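Local structure of phosphoribosylformylglycinamidine synthase 2 (Thermus thermophilus, 3VIU) at residues Glu76-His89 with Asn170-Glu183. The protein is a two-repeat member of the AIR synthase-related (PurM-like) family that binds adenosine-5'-diphosphate and magnesium. Numbering follows the deposited sequence.
Sequences EGWAVAFKIESHNH and NPLVNAMCLGLLRE. With ADP (adenosine-5'-diphosphate), chain B; PO4 (phosphate ion), chain C.
Arg182 folds back over the indole of Trp78 at one end of an antiparallel ladder that pairs strand 78-86 with strand 172-182. Beyond CB, the turn at chi2 (-66°) brings CD over the six-membered ring, 3.7 Å from its centroid, a CH-pi contact. NE makes a long, weak ion pair with Glu184. The second turn, at chi3 (-61°), carries CZ over the five-membered ring in a cation-pi contact, the guanidinium nearly perpendicular to the indole and Gly77 O over its centre. NH1 hangs over the same indole face near CE2 and gives a weak hydrogen bond to Glu76 O at 3.4 Å.

Along the middle, backbone bonds such as Ala81 N to Gly179 O (2.8 Å) hold the strands together. On one face, CE of selenomethionine Met176 lies 3.7 Å from Phe82 CD2; Phe82 itself packs on Thr484 and Val544 from the second half of the chain. From the other, extended Lys83 sends NZ to ADP O2B at 2.7 Å and to O3A. Beyond the last rung, Asn88 OD1 accepts an in-plane hydrogen bond from Val173 N (2.9 Å), while Asn88 N and Ser86 OG bind a phosphate ion, probably from the crystallisation liquor.

The Phe82 face, apolar from Val80 to Ile84, thus turns polar at Ser86 and Asn174. On the mostly apolar opposite face, Lys83 probably offsets diphosphate charge in a site also holding acidic groups, Glu85 OE1 lying 2.5 Å from ADP O2B.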
# COMPACT_ATOMS: atom_id res chain seq x y z
N GLU A 76 4.31 -11.38 21.80
CA GLU A 76 3.36 -12.10 22.63
C GLU A 76 2.63 -13.19 21.85
O GLU A 76 1.46 -13.50 22.11
CB GLU A 76 2.38 -11.12 23.28
CG GLU A 76 3.10 -10.10 24.17
CD GLU A 76 2.15 -9.23 25.00
OE1 GLU A 76 2.65 -8.24 25.60
OE2 GLU A 76 0.94 -9.53 25.07
N GLY A 77 3.33 -13.77 20.88
CA GLY A 77 2.74 -14.84 20.09
C GLY A 77 1.97 -14.40 18.86
O GLY A 77 1.52 -15.25 18.09
N TRP A 78 1.80 -13.09 18.67
CA TRP A 78 1.06 -12.61 17.50
C TRP A 78 1.95 -12.25 16.32
O TRP A 78 3.11 -11.89 16.48
CB TRP A 78 0.22 -11.40 17.85
CG TRP A 78 -0.76 -11.63 18.92
CD1 TRP A 78 -0.58 -11.43 20.25
CD2 TRP A 78 -2.10 -12.08 18.75
NE1 TRP A 78 -1.74 -11.71 20.93
CE2 TRP A 78 -2.69 -12.12 20.03
CE3 TRP A 78 -2.87 -12.46 17.65
CZ2 TRP A 78 -4.01 -12.52 20.24
CZ3 TRP A 78 -4.19 -12.86 17.85
CH2 TRP A 78 -4.74 -12.88 19.14
N ALA A 79 1.37 -12.34 15.13
CA ALA A 79 2.06 -12.00 13.89
C ALA A 79 1.11 -11.15 13.06
O ALA A 79 -0.10 -11.11 13.32
CB ALA A 79 2.42 -13.28 13.12
N VAL A 80 1.65 -10.45 12.07
CA VAL A 80 0.84 -9.60 11.21
C VAL A 80 1.19 -9.81 9.75
O VAL A 80 2.36 -9.74 9.36
CB VAL A 80 1.00 -8.11 11.57
CG1 VAL A 80 0.39 -7.23 10.49
CG2 VAL A 80 0.33 -7.82 12.89
N ALA A 81 0.18 -10.10 8.94
CA ALA A 81 0.37 -10.29 7.52
C ALA A 81 -0.12 -9.03 6.84
O ALA A 81 -1.09 -8.41 7.29
CB ALA A 81 -0.42 -11.49 7.04
N PHE A 82 0.55 -8.61 5.78
CA PHE A 82 0.11 -7.44 5.05
C PHE A 82 0.70 -7.41 3.66
O PHE A 82 1.66 -8.11 3.35
CB PHE A 82 0.43 -6.15 5.81
CG PHE A 82 1.90 -5.89 6.00
CD1 PHE A 82 2.66 -6.65 6.89
CD2 PHE A 82 2.53 -4.85 5.32
CE1 PHE A 82 4.01 -6.38 7.09
CE2 PHE A 82 3.88 -4.57 5.52
CZ PHE A 82 4.62 -5.33 6.41
N LYS A 83 0.09 -6.60 2.81
CA LYS A 83 0.52 -6.47 1.43
C LYS A 83 -0.30 -5.39 0.75
O LYS A 83 -1.38 -5.02 1.23
CB LYS A 83 0.31 -7.80 0.70
CG LYS A 83 0.73 -7.79 -0.75
CD LYS A 83 0.16 -9.00 -1.45
CE LYS A 83 0.33 -8.90 -2.94
NZ LYS A 83 -0.44 -9.98 -3.61
N ILE A 84 0.22 -4.87 -0.36
CA ILE A 84 -0.48 -3.85 -1.11
C ILE A 84 -0.58 -4.33 -2.55
O ILE A 84 0.36 -4.93 -3.09
CB ILE A 84 0.27 -2.49 -1.01
CG1 ILE A 84 -0.59 -1.37 -1.61
CG2 ILE A 84 1.61 -2.56 -1.71
CD1 ILE A 84 0.01 0.01 -1.42
N GLU A 85 -1.73 -4.09 -3.17
CA GLU A 85 -2.01 -4.50 -4.54
C GLU A 85 -2.50 -3.28 -5.30
O GLU A 85 -2.71 -2.23 -4.71
CB GLU A 85 -3.16 -5.53 -4.57
CG GLU A 85 -2.80 -7.01 -4.73
CD GLU A 85 -4.07 -7.87 -4.88
OE1 GLU A 85 -3.96 -9.12 -5.02
OE2 GLU A 85 -5.19 -7.30 -4.86
N SER A 86 -2.70 -3.44 -6.60
CA SER A 86 -3.21 -2.35 -7.43
C SER A 86 -4.34 -2.87 -8.33
O SER A 86 -4.40 -4.05 -8.66
CB SER A 86 -2.09 -1.77 -8.29
OG SER A 86 -1.83 -2.58 -9.42
N HIS A 87 -5.26 -1.97 -8.70
CA HIS A 87 -6.37 -2.29 -9.59
C HIS A 87 -6.60 -1.04 -10.42
O HIS A 87 -7.71 -0.52 -10.51
CB HIS A 87 -7.64 -2.65 -8.80
CG HIS A 87 -8.07 -4.08 -8.95
ND1 HIS A 87 -7.35 -5.13 -8.40
CD2 HIS A 87 -9.11 -4.64 -9.60
CE1 HIS A 87 -7.94 -6.27 -8.72
NE2 HIS A 87 -9.01 -6.00 -9.45
N ASN A 88 -5.51 -0.57 -11.03
CA ASN A 88 -5.53 0.64 -11.82
C ASN A 88 -6.42 0.62 -13.05
O ASN A 88 -7.47 1.27 -13.06
CB ASN A 88 -4.11 1.01 -12.23
CG ASN A 88 -3.16 1.08 -11.03
OD1 ASN A 88 -3.54 1.52 -9.94
ND2 ASN A 88 -1.92 0.66 -11.24
N HIS A 89 -6.01 -0.11 -14.08
CA HIS A 89 -6.77 -0.17 -15.33
C HIS A 89 -8.26 -0.46 -15.12
O HIS A 89 -9.11 0.19 -15.72
CB HIS A 89 -6.14 -1.20 -16.28
CG HIS A 89 -4.79 -0.78 -16.80
ND1 HIS A 89 -4.62 0.22 -17.73
CD2 HIS A 89 -3.54 -1.20 -16.48
CE1 HIS A 89 -3.33 0.40 -17.96
NE2 HIS A 89 -2.66 -0.45 -17.21
N ASN A 170 -4.20 8.02 -16.49
CA ASN A 170 -4.12 6.75 -15.79
C ASN A 170 -4.19 6.93 -14.29
O ASN A 170 -3.18 7.16 -13.63
CB ASN A 170 -2.82 6.04 -16.17
CG ASN A 170 -2.65 5.88 -17.68
OD1 ASN A 170 -2.43 6.85 -18.40
ND2 ASN A 170 -2.76 4.64 -18.15
N PRO A 171 -5.40 6.83 -13.71
CA PRO A 171 -5.51 6.99 -12.26
C PRO A 171 -4.94 5.75 -11.56
O PRO A 171 -4.72 4.71 -12.18
CB PRO A 171 -7.02 7.15 -12.05
CG PRO A 171 -7.58 6.28 -13.13
CD PRO A 171 -6.73 6.65 -14.32
N LEU A 172 -4.68 5.87 -10.26
CA LEU A 172 -4.15 4.74 -9.52
C LEU A 172 -5.02 4.41 -8.33
O LEU A 172 -5.50 5.29 -7.63
CB LEU A 172 -2.73 5.03 -9.03
CG LEU A 172 -1.61 5.27 -10.05
CD1 LEU A 172 -0.30 5.41 -9.30
CD2 LEU A 172 -1.52 4.12 -11.04
N VAL A 173 -5.22 3.12 -8.12
CA VAL A 173 -6.00 2.65 -6.98
C VAL A 173 -5.30 1.43 -6.42
O VAL A 173 -5.34 0.34 -7.01
CB VAL A 173 -7.43 2.28 -7.39
CG1 VAL A 173 -8.22 1.86 -6.15
CG2 VAL A 173 -8.10 3.45 -8.09
N ASN A 174 -4.63 1.62 -5.29
CA ASN A 174 -3.92 0.53 -4.62
C ASN A 174 -4.55 0.32 -3.25
O ASN A 174 -4.90 1.28 -2.56
CB ASN A 174 -2.44 0.87 -4.46
CG ASN A 174 -1.65 0.74 -5.76
OD1 ASN A 174 -2.12 1.11 -6.84
ND2 ASN A 174 -0.43 0.22 -5.65
N ALA A 175 -4.71 -0.94 -2.86
CA ALA A 175 -5.30 -1.22 -1.56
C ALA A 175 -4.34 -2.06 -0.72
O ALA A 175 -3.81 -3.07 -1.18
CB ALA A 175 -6.63 -1.93 -1.72
N MSE A 176 -4.13 -1.63 0.51
CA MSE A 176 -3.25 -2.34 1.42
C MSE A 176 -4.12 -3.00 2.49
O MSE A 176 -5.14 -2.44 2.89
CB MSE A 176 -2.28 -1.37 2.06
CG MSE A 176 -1.28 -2.00 3.01
SE MSE A 176 -0.17 -0.61 3.80
CE MSE A 176 0.70 -1.65 5.18
N CYS A 177 -3.73 -4.19 2.93
CA CYS A 177 -4.49 -4.87 3.96
C CYS A 177 -3.63 -5.43 5.09
O CYS A 177 -2.55 -5.95 4.87
CB CYS A 177 -5.33 -5.99 3.34
SG CYS A 177 -6.43 -6.80 4.53
N LEU A 178 -4.13 -5.31 6.32
CA LEU A 178 -3.46 -5.81 7.51
C LEU A 178 -4.29 -6.93 8.13
O LEU A 178 -5.50 -6.79 8.29
CB LEU A 178 -3.27 -4.70 8.55
CG LEU A 178 -1.86 -4.17 8.76
CD1 LEU A 178 -1.43 -3.36 7.55
CD2 LEU A 178 -1.81 -3.32 10.01
N GLY A 179 -3.63 -8.03 8.49
CA GLY A 179 -4.34 -9.13 9.11
C GLY A 179 -3.51 -9.69 10.25
O GLY A 179 -2.28 -9.68 10.19
N LEU A 180 -4.17 -10.16 11.31
CA LEU A 180 -3.42 -10.73 12.42
C LEU A 180 -3.74 -12.19 12.61
O LEU A 180 -4.80 -12.68 12.21
CB LEU A 180 -3.66 -9.96 13.74
CG LEU A 180 -4.88 -10.12 14.64
CD1 LEU A 180 -5.07 -11.57 15.06
CD2 LEU A 180 -4.68 -9.27 15.88
N LEU A 181 -2.80 -12.89 13.21
CA LEU A 181 -2.94 -14.31 13.46
C LEU A 181 -1.96 -14.75 14.52
O LEU A 181 -1.05 -14.00 14.90
CB LEU A 181 -2.67 -15.10 12.17
CG LEU A 181 -1.24 -15.01 11.63
CD1 LEU A 181 -1.04 -16.08 10.57
CD2 LEU A 181 -0.97 -13.63 11.06
N ARG A 182 -2.15 -15.97 15.01
CA ARG A 182 -1.27 -16.55 16.00
C ARG A 182 -0.17 -17.16 15.15
O ARG A 182 -0.46 -17.87 14.19
CB ARG A 182 -2.01 -17.62 16.78
CG ARG A 182 -3.23 -17.09 17.53
CD ARG A 182 -2.80 -16.14 18.62
NE ARG A 182 -1.95 -16.86 19.56
CZ ARG A 182 -1.21 -16.28 20.50
NH1 ARG A 182 -1.20 -14.96 20.64
NH2 ARG A 182 -0.48 -17.04 21.31
N GLU A 183 1.08 -16.86 15.48
CA GLU A 183 2.21 -17.36 14.72
C GLU A 183 2.07 -18.86 14.42
O GLU A 183 2.27 -19.31 13.29
CB GLU A 183 3.51 -17.10 15.50
CG GLU A 183 4.75 -17.02 14.63
CD GLU A 183 5.98 -16.56 15.40
OE1 GLU A 183 5.86 -15.59 16.18
OE2 GLU A 183 7.06 -17.17 15.23
PB ADP B . -1.49 -11.88 -6.30
O1B ADP B . -1.68 -11.99 -7.77
O2B ADP B . -2.02 -10.44 -5.81
O3B ADP B . -2.34 -13.12 -5.54
PA ADP B . 1.09 -11.60 -7.15
O1A ADP B . 1.35 -12.78 -8.01
O2A ADP B . 0.42 -10.42 -8.04
O3A ADP B . 0.10 -12.03 -5.91
O5' ADP B . 2.47 -10.99 -6.51
C5' ADP B . 3.58 -11.86 -6.84
C4' ADP B . 4.52 -12.14 -5.64
O4' ADP B . 5.72 -11.30 -5.71
C3' ADP B . 3.90 -11.84 -4.25
O3' ADP B . 4.42 -12.76 -3.28
C2' ADP B . 4.30 -10.39 -3.98
O2' ADP B . 4.31 -10.08 -2.59
C1' ADP B . 5.68 -10.30 -4.64
N9 ADP B . 5.94 -8.95 -5.17
C8 ADP B . 5.42 -8.42 -6.32
N7 ADP B . 5.85 -7.21 -6.50
C5 ADP B . 6.67 -6.87 -5.49
C6 ADP B . 7.42 -5.72 -5.14
N6 ADP B . 7.40 -4.60 -5.95
N1 ADP B . 8.16 -5.74 -4.01
C2 ADP B . 8.20 -6.82 -3.21
N3 ADP B . 7.51 -7.92 -3.50
C4 ADP B . 6.74 -7.99 -4.61
P PO4 C . -3.24 -3.05 -12.77
O1 PO4 C . -3.35 -2.34 -11.47
O2 PO4 C . -4.01 -2.32 -13.80
O3 PO4 C . -1.81 -3.11 -13.17
O4 PO4 C . -3.77 -4.43 -12.63